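Local coordinates for protein 8-demethyl-8-aminoriboflavin-5'-phosphate synthase (Streptomyces davawensis JCM 4913, PDB 5MJI) that replaces the C-8 methyl group of FMN by an amino group, with glutamate as amino donor, in the biosynthesis of the antibiotic roseoflavin, at residues 6-11 / 40-45; 13-18 / 44-49; 85-90 / 127-132. One frame throughout, in Å; residues are numbered along the deposited sequence.

Interaction 1. Residues 6-11 / 40-45; sequences LILNTT and EVVRVI. With 7O6 ([(2~{S},3~{R},4~{R})-5-[8-methanoyl-7-methyl-2,4-bis(oxidanylidene)-1~{H}-benzo[g]pteridin-10-ium-10-yl]-2,3,4-tris(oxidanyl)pentyl] dihydrogen phosphate), chain B.
L8 and V42 lie side by side and point the same way on one face of a parallel strand pair, with CD2 of L8 3.9 Å from CB of V42. V44 crosses L8 at about a right angle and extends this tight, buried patch; L75 and W74 of helix 72-81 cover it. The first rung is nearly linear: N of I7 donates to O of E40 at 2.8 Å and 178°. Toward the N-terminal edge the packing thins: E40 and V41 are partly exposed, and E40 turns its carboxylate to K78.

At the C-terminal end the strands part and a water fills in, donating to O of N9 and O of T11 and accepting from N of I45. OD1 of N9 accepts from N of T11 at 3.0 Å, an Asx turn, while ND2 goes to Q22. With chi1 of T11 at -177°, OG1 swings to flavin phosphate oxygen O3, 2.6 Å away, and CG2 over one face of the R43 guanidinium, whose NH1 is hydrogen-bonded to backbone O of R13 and S17. Asx turn and water probably hold the backbone that presents this hydroxyl to the phosphate, in the loop after the first strand of a flavodoxin-like fold.

Interaction 2. Residues 13-18 / 44-49; sequences RRSPSR and VIDHDI. With 7O6 ([(2~{S},3~{R},4~{R})-5-[8-methanoyl-7-methyl-2,4-bis(oxidanylidene)-1~{H}-benzo[g]pteridin-10-ium-10-yl]-2,3,4-tris(oxidanyl)pentyl] dihydrogen phosphate), chain B.
The carboxylate of D46 is gripped twice by S15. OD1 accepts the backbone N-H of S15 on its syn lone pair, at 2.9 Å and 158°, and this sound bond carries the contact. OD2 takes the S15 hydroxyl as well; the 2.5 Å from OG of S15 to OD2 of D46 is shorter than usual, and its exact value is doubtful. The first torsion of S15 places OG anti to the carbonyl carbon (chi1 -54°), beside the backbone N, which lets hydroxyl and amide address the two oxygens of one carboxylate.

R14 slides past D46 in the opposite direction, its chain extended from CG to NE. No N-H of R14 points at the carboxylate: OD1 of D46 lies well out of the guanidinium plane, 4.5 Å from NH1 of R14, close enough for the charges to sense each other but not a salt bridge. The planes of the two groups are 29° apart. A water joins NH1 to OD1 through weak bonds only, and NH1 of R14 makes one further weak bond, 3.3 Å long, to O of D46. Over the centre of one guanidinium face lies O of I45. NE of R14 forms a salt bridge with E52 of a second subunit.

R13 turns away from the 44-49 segment, leaving CG2 of I45 against its carbonyl oxygen. Bent at chi3, its chain brings NE and NH1 to flavin phosphate oxygen O3, each at 3.1 Å, with O3 in plane at the guanidinium edge. R13, important for positioning the donor glutamate, is thus held by both the phosphate and D58 of the second subunit, which probably restricts where its guanidinium can lie.

Interaction 3. Residues 85-90 / 127-132; sequences LVIATP and AGLLMC. With 7O6 ([(2~{S},3~{R},4~{R})-5-[8-methanoyl-7-methyl-2,4-bis(oxidanylidene)-1~{H}-benzo[g]pteridin-10-ium-10-yl]-2,3,4-tris(oxidanyl)pentyl] dihydrogen phosphate), chain B.
Closest of the apolar pairs are I87 and L129, side by side and pointing the same way, with CB of I87 only 3.5 Å from CD2 of L129, tighter than usual van der Waals contact. L129 gets there with CG anti to the carbonyl carbon (chi1 -82°), which carries CD2 toward the neighbouring strand. T89 and M131 continue this face, CG2 against CG, before the methionine bends away at chi3. On the other face CG1 of V86 reaches CG of L130 at 3.9 Å, and the CB atoms of A88 and L130 meet at 3.8 Å.

Between the faces runs a parallel ladder, the strands 13° apart. N of L130 donates to O of I87 at 2.9 Å and N of T89 to O of L130 at 2.8 Å, whereas the bond from N of I87 to O of G128 is weak. At the polar end OG1 of T89 donates to O of P90 at 2.7 Å, in the carbonyl plane on a lone pair. There the strands reach the flavin: the P90 ring borders its phosphate, and O of C132 comes within 3.1 Å of ribityl oxygen O5.

Both strands are interior to the five-stranded sheet, 84-90 at its middle. Strand 4-9 hydrogen-bonds to V86 and A88, helix 138-152 covers A127, L129 and M131, and helix 20-34 lies across V86, A88, P90 and C132 on the opposite face.

In the fold
From the N terminus, strand 4-9 leads into the phosphate loop and helix 20-34, and the return on strand 38-43 closes interaction 1, a beta-alpha-beta unit. Interaction 2 closes a shorter loop over the same helix; it begins and ends further along the chain and shares V44 and I45, so the two cross along the chain. R43 ties them directly, its NH1 lying 2.9 Å from O of R13. Interaction 3 follows in series, closing the unit of strand 84-90, helix 98-107 and strand 126-132. Strands 4-9 and 84-90 are neighbours, which merges interactions 1 and 3 into one parallel sheet, and all three contacts meet the same flavin.

Interaction 1. Residues 6-11 / 40-45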
# COMPACT_ATOMS: atom_id res chain seq x y z
N LEU A 6 7.42 -3.20 25.17
CA LEU A 6 7.10 -1.79 25.15
C LEU A 6 5.97 -1.56 24.15
O LEU A 6 6.13 -1.86 22.96
CB LEU A 6 8.33 -0.96 24.79
CG LEU A 6 8.10 0.54 24.63
CD1 LEU A 6 7.76 1.19 25.98
CD2 LEU A 6 9.32 1.18 23.99
N ILE A 7 4.84 -1.04 24.63
CA ILE A 7 3.68 -0.77 23.79
C ILE A 7 3.53 0.74 23.63
O ILE A 7 3.37 1.46 24.62
CB ILE A 7 2.39 -1.36 24.37
CG1 ILE A 7 2.61 -2.84 24.70
CG2 ILE A 7 1.21 -1.15 23.40
CD1 ILE A 7 1.45 -3.47 25.43
N LEU A 8 3.57 1.21 22.38
CA LEU A 8 3.50 2.63 22.07
C LEU A 8 2.12 2.95 21.51
O LEU A 8 1.79 2.55 20.39
CB LEU A 8 4.58 3.03 21.06
CG LEU A 8 6.03 2.75 21.46
CD1 LEU A 8 6.96 3.32 20.40
CD2 LEU A 8 6.32 3.36 22.83
N ASN A 9 1.30 3.65 22.30
CA ASN A 9 0.03 4.17 21.83
C ASN A 9 0.30 5.48 21.09
O ASN A 9 0.73 6.47 21.69
CB ASN A 9 -0.92 4.39 23.00
CG ASN A 9 -2.31 4.84 22.56
OD1 ASN A 9 -2.48 5.30 21.43
ND2 ASN A 9 -3.31 4.71 23.44
N THR A 10 0.06 5.50 19.77
CA THR A 10 0.39 6.66 18.94
C THR A 10 -0.85 7.47 18.57
O THR A 10 -0.88 8.15 17.53
CB THR A 10 1.16 6.21 17.71
OG1 THR A 10 0.37 5.31 16.92
CG2 THR A 10 2.48 5.48 18.14
N THR A 11 -1.88 7.45 19.43
CA THR A 11 -3.02 8.34 19.29
C THR A 11 -2.56 9.80 19.24
O THR A 11 -1.53 10.18 19.81
CB THR A 11 -3.98 8.14 20.47
OG1 THR A 11 -5.13 8.97 20.30
CG2 THR A 11 -3.31 8.50 21.80
N GLU A 40 5.36 -2.06 29.53
CA GLU A 40 5.23 -0.62 29.73
C GLU A 40 4.47 -0.03 28.56
O GLU A 40 4.71 -0.39 27.40
CB GLU A 40 6.60 0.04 29.86
CG GLU A 40 6.48 1.54 30.15
CD GLU A 40 7.81 2.22 30.38
OE1 GLU A 40 8.86 1.57 30.19
OE2 GLU A 40 7.80 3.41 30.74
N VAL A 41 3.53 0.87 28.86
CA VAL A 41 2.76 1.59 27.85
C VAL A 41 3.17 3.05 27.87
O VAL A 41 3.10 3.70 28.91
CB VAL A 41 1.24 1.45 28.09
CG1 VAL A 41 0.47 2.23 27.00
CG2 VAL A 41 0.82 -0.03 28.14
N VAL A 42 3.58 3.57 26.71
CA VAL A 42 3.88 4.98 26.53
C VAL A 42 2.90 5.54 25.49
O VAL A 42 2.76 4.98 24.39
CB VAL A 42 5.34 5.19 26.08
CG1 VAL A 42 5.62 6.67 25.75
CG2 VAL A 42 6.31 4.67 27.17
N ARG A 43 2.21 6.62 25.85
CA ARG A 43 1.44 7.39 24.87
C ARG A 43 2.35 8.49 24.35
O ARG A 43 2.58 9.50 25.03
CB ARG A 43 0.16 7.94 25.48
CG ARG A 43 -0.76 8.56 24.43
CD ARG A 43 -2.00 9.23 25.02
NE ARG A 43 -2.91 8.27 25.64
CZ ARG A 43 -4.20 8.51 25.84
NH1 ARG A 43 -4.70 9.68 25.48
NH2 ARG A 43 -4.97 7.61 26.42
N VAL A 44 2.88 8.29 23.14
CA VAL A 44 4.03 9.08 22.70
C VAL A 44 3.66 10.55 22.57
O VAL A 44 4.50 11.43 22.79
CB VAL A 44 4.64 8.52 21.39
CG1 VAL A 44 5.07 7.07 21.58
CG2 VAL A 44 3.69 8.65 20.22
N ILE A 45 2.40 10.84 22.23
CA ILE A 45 1.99 12.23 22.04
C ILE A 45 2.02 13.00 23.35
O ILE A 45 2.03 14.24 23.33
CB ILE A 45 0.59 12.31 21.39
CG1 ILE A 45 0.38 13.67 20.72
CG2 ILE A 45 -0.52 12.08 22.42
CD1 ILE A 45 1.23 13.90 19.51
C6 7O6 B . -9.42 8.57 10.80
C5 7O6 B . -10.72 7.01 12.25
C4 7O6 B . -9.95 6.22 13.35
C3 7O6 B . -9.64 7.02 14.61
C2 7O6 B . -9.75 6.12 15.82
C1 7O6 B . -9.05 6.90 16.92
O1 7O6 B . -8.81 7.30 20.04
P1 7O6 B . -7.77 6.87 19.11
O2 7O6 B . -6.87 6.00 19.86
O3 7O6 B . -7.03 8.05 18.70
O4 7O6 B . -8.42 6.06 17.83
O5 7O6 B . -9.10 4.89 15.64
O6 7O6 B . -10.42 8.17 14.83
O7 7O6 B . -8.70 5.66 13.00
N1 7O6 B . -9.97 7.29 11.03
C7 7O6 B . -9.57 9.59 11.74
C8 7O6 B . -9.00 10.83 11.47
C9 7O6 B . -9.16 11.95 12.51
C10 7O6 B . -8.30 11.10 10.31
C11 7O6 B . -7.68 12.50 10.08
C12 7O6 B . -8.15 10.09 9.38
C13 7O6 B . -8.71 8.82 9.62
N2 7O6 B . -8.53 7.87 8.67
C14 7O6 B . -9.80 6.31 10.04
N3 7O6 B . -10.35 5.11 10.27
C15 7O6 B . -9.07 6.65 8.89
C16 7O6 B . -8.87 5.58 7.86
O8 7O6 B . -8.15 5.82 6.70
N4 7O6 B . -9.43 4.31 8.08
C17 7O6 B . -10.17 4.05 9.27
O9 7O6 B . -10.74 2.81 9.49
O10 7O6 B . -9.27 11.64 13.64
O HOH W 1 0.33 9.03 21.27

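Interaction 2. Residues 13-18 / 44-49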
# COMPACT_ATOMS: atom_id res chain seq x y z
N ARG A 13 -4.28 12.23 20.62
CA ARG A 13 -4.91 12.93 21.73
C ARG A 13 -4.15 12.67 23.03
O ARG A 13 -3.84 11.53 23.37
CB ARG A 13 -6.39 12.53 21.87
CG ARG A 13 -6.65 11.09 22.29
CD ARG A 13 -8.08 10.65 21.95
NE ARG A 13 -8.21 10.26 20.55
CZ ARG A 13 -8.79 10.99 19.61
NH1 ARG A 13 -8.81 10.55 18.35
NH2 ARG A 13 -9.32 12.17 19.91
N ARG A 14 -3.84 13.75 23.74
CA ARG A 14 -3.15 13.67 25.02
C ARG A 14 -3.98 12.97 26.08
O ARG A 14 -5.21 13.07 26.12
CB ARG A 14 -2.81 15.08 25.51
CG ARG A 14 -1.45 15.55 25.11
CD ARG A 14 -1.10 16.91 25.73
NE ARG A 14 0.12 17.38 25.08
CZ ARG A 14 1.34 17.17 25.55
NH1 ARG A 14 1.50 16.55 26.71
NH2 ARG A 14 2.38 17.60 24.87
N SER A 15 -3.29 12.27 26.98
CA SER A 15 -3.89 11.75 28.22
C SER A 15 -4.47 12.91 29.03
O SER A 15 -3.89 13.99 29.04
CB SER A 15 -2.84 11.02 29.06
OG SER A 15 -2.19 10.02 28.29
N PRO A 16 -5.60 12.69 29.72
CA PRO A 16 -6.36 11.44 29.85
C PRO A 16 -7.50 11.29 28.85
O PRO A 16 -8.43 10.53 29.16
CB PRO A 16 -6.94 11.55 31.27
CG PRO A 16 -7.26 13.04 31.37
CD PRO A 16 -6.11 13.73 30.64
N SER A 17 -7.46 11.96 27.70
CA SER A 17 -8.53 11.78 26.72
C SER A 17 -8.67 10.31 26.35
O SER A 17 -7.68 9.62 26.13
CB SER A 17 -8.25 12.62 25.47
OG SER A 17 -8.26 13.99 25.77
N ARG A 18 -9.91 9.82 26.31
CA ARG A 18 -10.15 8.41 26.05
C ARG A 18 -9.66 8.05 24.66
O ARG A 18 -10.01 8.71 23.67
CB ARG A 18 -11.65 8.09 26.15
CG ARG A 18 -12.22 7.89 27.53
CD ARG A 18 -13.75 7.93 27.44
NE ARG A 18 -14.20 9.20 26.87
CZ ARG A 18 -15.43 9.45 26.42
NH1 ARG A 18 -16.36 8.50 26.47
NH2 ARG A 18 -15.74 10.64 25.92
N VAL A 44 2.88 8.29 23.14
CA VAL A 44 4.03 9.08 22.70
C VAL A 44 3.66 10.55 22.57
O VAL A 44 4.50 11.43 22.79
CB VAL A 44 4.64 8.52 21.39
CG1 VAL A 44 5.07 7.07 21.58
CG2 VAL A 44 3.69 8.65 20.22
N ILE A 45 2.40 10.84 22.23
CA ILE A 45 1.99 12.23 22.04
C ILE A 45 2.02 13.00 23.35
O ILE A 45 2.03 14.24 23.33
CB ILE A 45 0.59 12.31 21.39
CG1 ILE A 45 0.38 13.67 20.72
CG2 ILE A 45 -0.52 12.08 22.42
CD1 ILE A 45 1.23 13.90 19.51
N ASP A 46 2.02 12.32 24.51
CA ASP A 46 2.19 13.01 25.78
C ASP A 46 3.59 13.55 25.97
O ASP A 46 3.83 14.28 26.93
CB ASP A 46 1.90 12.09 26.97
CG ASP A 46 0.45 11.73 27.09
OD1 ASP A 46 -0.40 12.46 26.56
OD2 ASP A 46 0.15 10.68 27.71
N HIS A 47 4.53 13.20 25.09
CA HIS A 47 5.93 13.53 25.26
C HIS A 47 6.40 14.44 24.14
O HIS A 47 5.82 14.46 23.05
CB HIS A 47 6.76 12.24 25.33
CG HIS A 47 6.34 11.35 26.45
ND1 HIS A 47 6.87 11.44 27.72
CD2 HIS A 47 5.37 10.41 26.52
CE1 HIS A 47 6.27 10.57 28.52
NE2 HIS A 47 5.36 9.93 27.81
N ASP A 48 7.41 15.24 24.44
CA ASP A 48 7.92 16.26 23.52
C ASP A 48 8.97 15.60 22.63
O ASP A 48 10.11 15.39 23.04
CB ASP A 48 8.48 17.44 24.31
CG ASP A 48 8.99 18.57 23.43
OD1 ASP A 48 8.53 18.69 22.28
OD2 ASP A 48 9.86 19.34 23.90
N ILE A 49 8.58 15.24 21.40
CA ILE A 49 9.46 14.61 20.43
C ILE A 49 9.56 15.54 19.23
O ILE A 49 8.55 15.79 18.55
CB ILE A 49 8.95 13.23 20.00
CG1 ILE A 49 8.61 12.34 21.20
CG2 ILE A 49 9.93 12.54 19.05
CD1 ILE A 49 9.78 11.84 21.94
C6 7O6 B . -9.42 8.57 10.80
C5 7O6 B . -10.72 7.01 12.25
C4 7O6 B . -9.95 6.22 13.35
C3 7O6 B . -9.64 7.02 14.61
C2 7O6 B . -9.75 6.12 15.82
C1 7O6 B . -9.05 6.90 16.92
O1 7O6 B . -8.81 7.30 20.04
P1 7O6 B . -7.77 6.87 19.11
O2 7O6 B . -6.87 6.00 19.86
O3 7O6 B . -7.03 8.05 18.70
O4 7O6 B . -8.42 6.06 17.83
O5 7O6 B . -9.10 4.89 15.64
O6 7O6 B . -10.42 8.17 14.83
O7 7O6 B . -8.70 5.66 13.00
N1 7O6 B . -9.97 7.29 11.03
C7 7O6 B . -9.57 9.59 11.74
C8 7O6 B . -9.00 10.83 11.47
C9 7O6 B . -9.16 11.95 12.51
C10 7O6 B . -8.30 11.10 10.31
C11 7O6 B . -7.68 12.50 10.08
C12 7O6 B . -8.15 10.09 9.38
C13 7O6 B . -8.71 8.82 9.62
N2 7O6 B . -8.53 7.87 8.67
C14 7O6 B . -9.80 6.31 10.04
N3 7O6 B . -10.35 5.11 10.27
C15 7O6 B . -9.07 6.65 8.89
C16 7O6 B . -8.87 5.58 7.86
O8 7O6 B . -8.15 5.82 6.70
N4 7O6 B . -9.43 4.31 8.08
C17 7O6 B . -10.17 4.05 9.27
O9 7O6 B . -10.74 2.81 9.49
O10 7O6 B . -9.27 11.64 13.64
O HOH W 2 -0.33 14.93 28.96

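Interaction 3. Residues 85-90 / 127-132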
# COMPACT_ATOMS: atom_id res chain seq x y z
N LEU A 85 8.62 -4.82 20.77
CA LEU A 85 8.02 -3.52 20.50
C LEU A 85 6.64 -3.75 19.89
O LEU A 85 6.51 -4.46 18.88
CB LEU A 85 8.90 -2.70 19.55
CG LEU A 85 8.34 -1.30 19.21
CD1 LEU A 85 8.39 -0.38 20.42
CD2 LEU A 85 9.08 -0.69 18.03
N VAL A 86 5.62 -3.18 20.50
CA VAL A 86 4.28 -3.19 19.93
C VAL A 86 3.90 -1.75 19.59
O VAL A 86 3.68 -0.92 20.49
CB VAL A 86 3.23 -3.82 20.86
CG1 VAL A 86 1.82 -3.82 20.17
CG2 VAL A 86 3.63 -5.24 21.25
N ILE A 87 3.80 -1.45 18.31
CA ILE A 87 3.19 -0.19 17.89
C ILE A 87 1.68 -0.39 17.97
O ILE A 87 1.13 -1.30 17.34
CB ILE A 87 3.62 0.20 16.47
CG1 ILE A 87 5.15 0.31 16.34
CG2 ILE A 87 2.90 1.47 16.00
CD1 ILE A 87 5.78 1.27 17.31
N ALA A 88 1.01 0.44 18.76
CA ALA A 88 -0.43 0.42 18.92
C ALA A 88 -0.94 1.73 18.31
O ALA A 88 -0.94 2.77 18.97
CB ALA A 88 -0.82 0.28 20.39
N THR A 89 -1.38 1.67 17.05
CA THR A 89 -1.66 2.90 16.33
C THR A 89 -3.11 2.95 15.85
O THR A 89 -3.61 1.95 15.31
CB THR A 89 -0.70 3.09 15.10
OG1 THR A 89 -1.00 4.33 14.45
CG2 THR A 89 -0.80 1.92 14.09
N PRO A 90 -3.80 4.07 16.04
CA PRO A 90 -5.01 4.30 15.24
C PRO A 90 -4.64 4.37 13.76
O PRO A 90 -3.48 4.52 13.38
CB PRO A 90 -5.52 5.66 15.73
CG PRO A 90 -4.68 6.05 16.90
CD PRO A 90 -3.43 5.23 16.87
N ALA A 127 8.52 -7.66 16.90
CA ALA A 127 7.50 -6.63 16.74
C ALA A 127 6.12 -7.27 16.62
O ALA A 127 5.97 -8.35 16.05
CB ALA A 127 7.81 -5.75 15.51
N GLY A 128 5.13 -6.60 17.21
CA GLY A 128 3.74 -6.84 16.92
C GLY A 128 3.05 -5.50 16.70
O GLY A 128 3.66 -4.45 16.85
N LEU A 129 1.76 -5.57 16.36
CA LEU A 129 0.98 -4.37 16.08
C LEU A 129 -0.40 -4.48 16.68
O LEU A 129 -1.04 -5.53 16.60
CB LEU A 129 0.79 -4.15 14.59
CG LEU A 129 1.84 -3.49 13.74
CD1 LEU A 129 1.22 -3.35 12.37
CD2 LEU A 129 2.25 -2.16 14.31
N LEU A 130 -0.87 -3.38 17.23
CA LEU A 130 -2.28 -3.21 17.58
C LEU A 130 -2.78 -2.03 16.76
O LEU A 130 -2.12 -0.99 16.73
CB LEU A 130 -2.45 -2.94 19.08
CG LEU A 130 -2.08 -4.09 20.02
CD1 LEU A 130 -2.13 -3.63 21.48
CD2 LEU A 130 -3.01 -5.28 19.81
N MET A 131 -3.89 -2.20 16.08
CA MET A 131 -4.40 -1.14 15.22
C MET A 131 -5.89 -0.95 15.46
O MET A 131 -6.62 -1.92 15.72
CB MET A 131 -4.15 -1.43 13.74
CG MET A 131 -2.70 -1.33 13.29
SD MET A 131 -2.53 -2.05 11.65
CE MET A 131 -2.84 -3.77 12.06
N CYS A 132 -6.34 0.29 15.36
CA CYS A 132 -7.75 0.59 15.53
C CYS A 132 -8.17 1.57 14.45
O CYS A 132 -7.54 2.62 14.30
CB CYS A 132 -7.98 1.20 16.92
SG CYS A 132 -9.64 1.13 17.38
C6 7O6 B . -9.42 8.57 10.80
C5 7O6 B . -10.72 7.01 12.25
C4 7O6 B . -9.95 6.22 13.35
C3 7O6 B . -9.64 7.02 14.61
C2 7O6 B . -9.75 6.12 15.82
C1 7O6 B . -9.05 6.90 16.92
O1 7O6 B . -8.81 7.30 20.04
P1 7O6 B . -7.77 6.87 19.11
O2 7O6 B . -6.87 6.00 19.86
O3 7O6 B . -7.03 8.05 18.70
O4 7O6 B . -8.42 6.06 17.83
O5 7O6 B . -9.10 4.89 15.64
O6 7O6 B . -10.42 8.17 14.83
O7 7O6 B . -8.70 5.66 13.00
N1 7O6 B . -9.97 7.29 11.03
C7 7O6 B . -9.57 9.59 11.74
C8 7O6 B . -9.00 10.83 11.47
C9 7O6 B . -9.16 11.95 12.51
C10 7O6 B . -8.30 11.10 10.31
C11 7O6 B . -7.68 12.50 10.08
C12 7O6 B . -8.15 10.09 9.38
C13 7O6 B . -8.71 8.82 9.62
N2 7O6 B . -8.53 7.87 8.67
C14 7O6 B . -9.80 6.31 10.04
N3 7O6 B . -10.35 5.11 10.27
C15 7O6 B . -9.07 6.65 8.89
C16 7O6 B . -8.87 5.58 7.86
O8 7O6 B . -8.15 5.82 6.70
N4 7O6 B . -9.43 4.31 8.08
C17 7O6 B . -10.17 4.05 9.27
O9 7O6 B . -10.74 2.81 9.49
O10 7O6 B . -9.27 11.64 13.64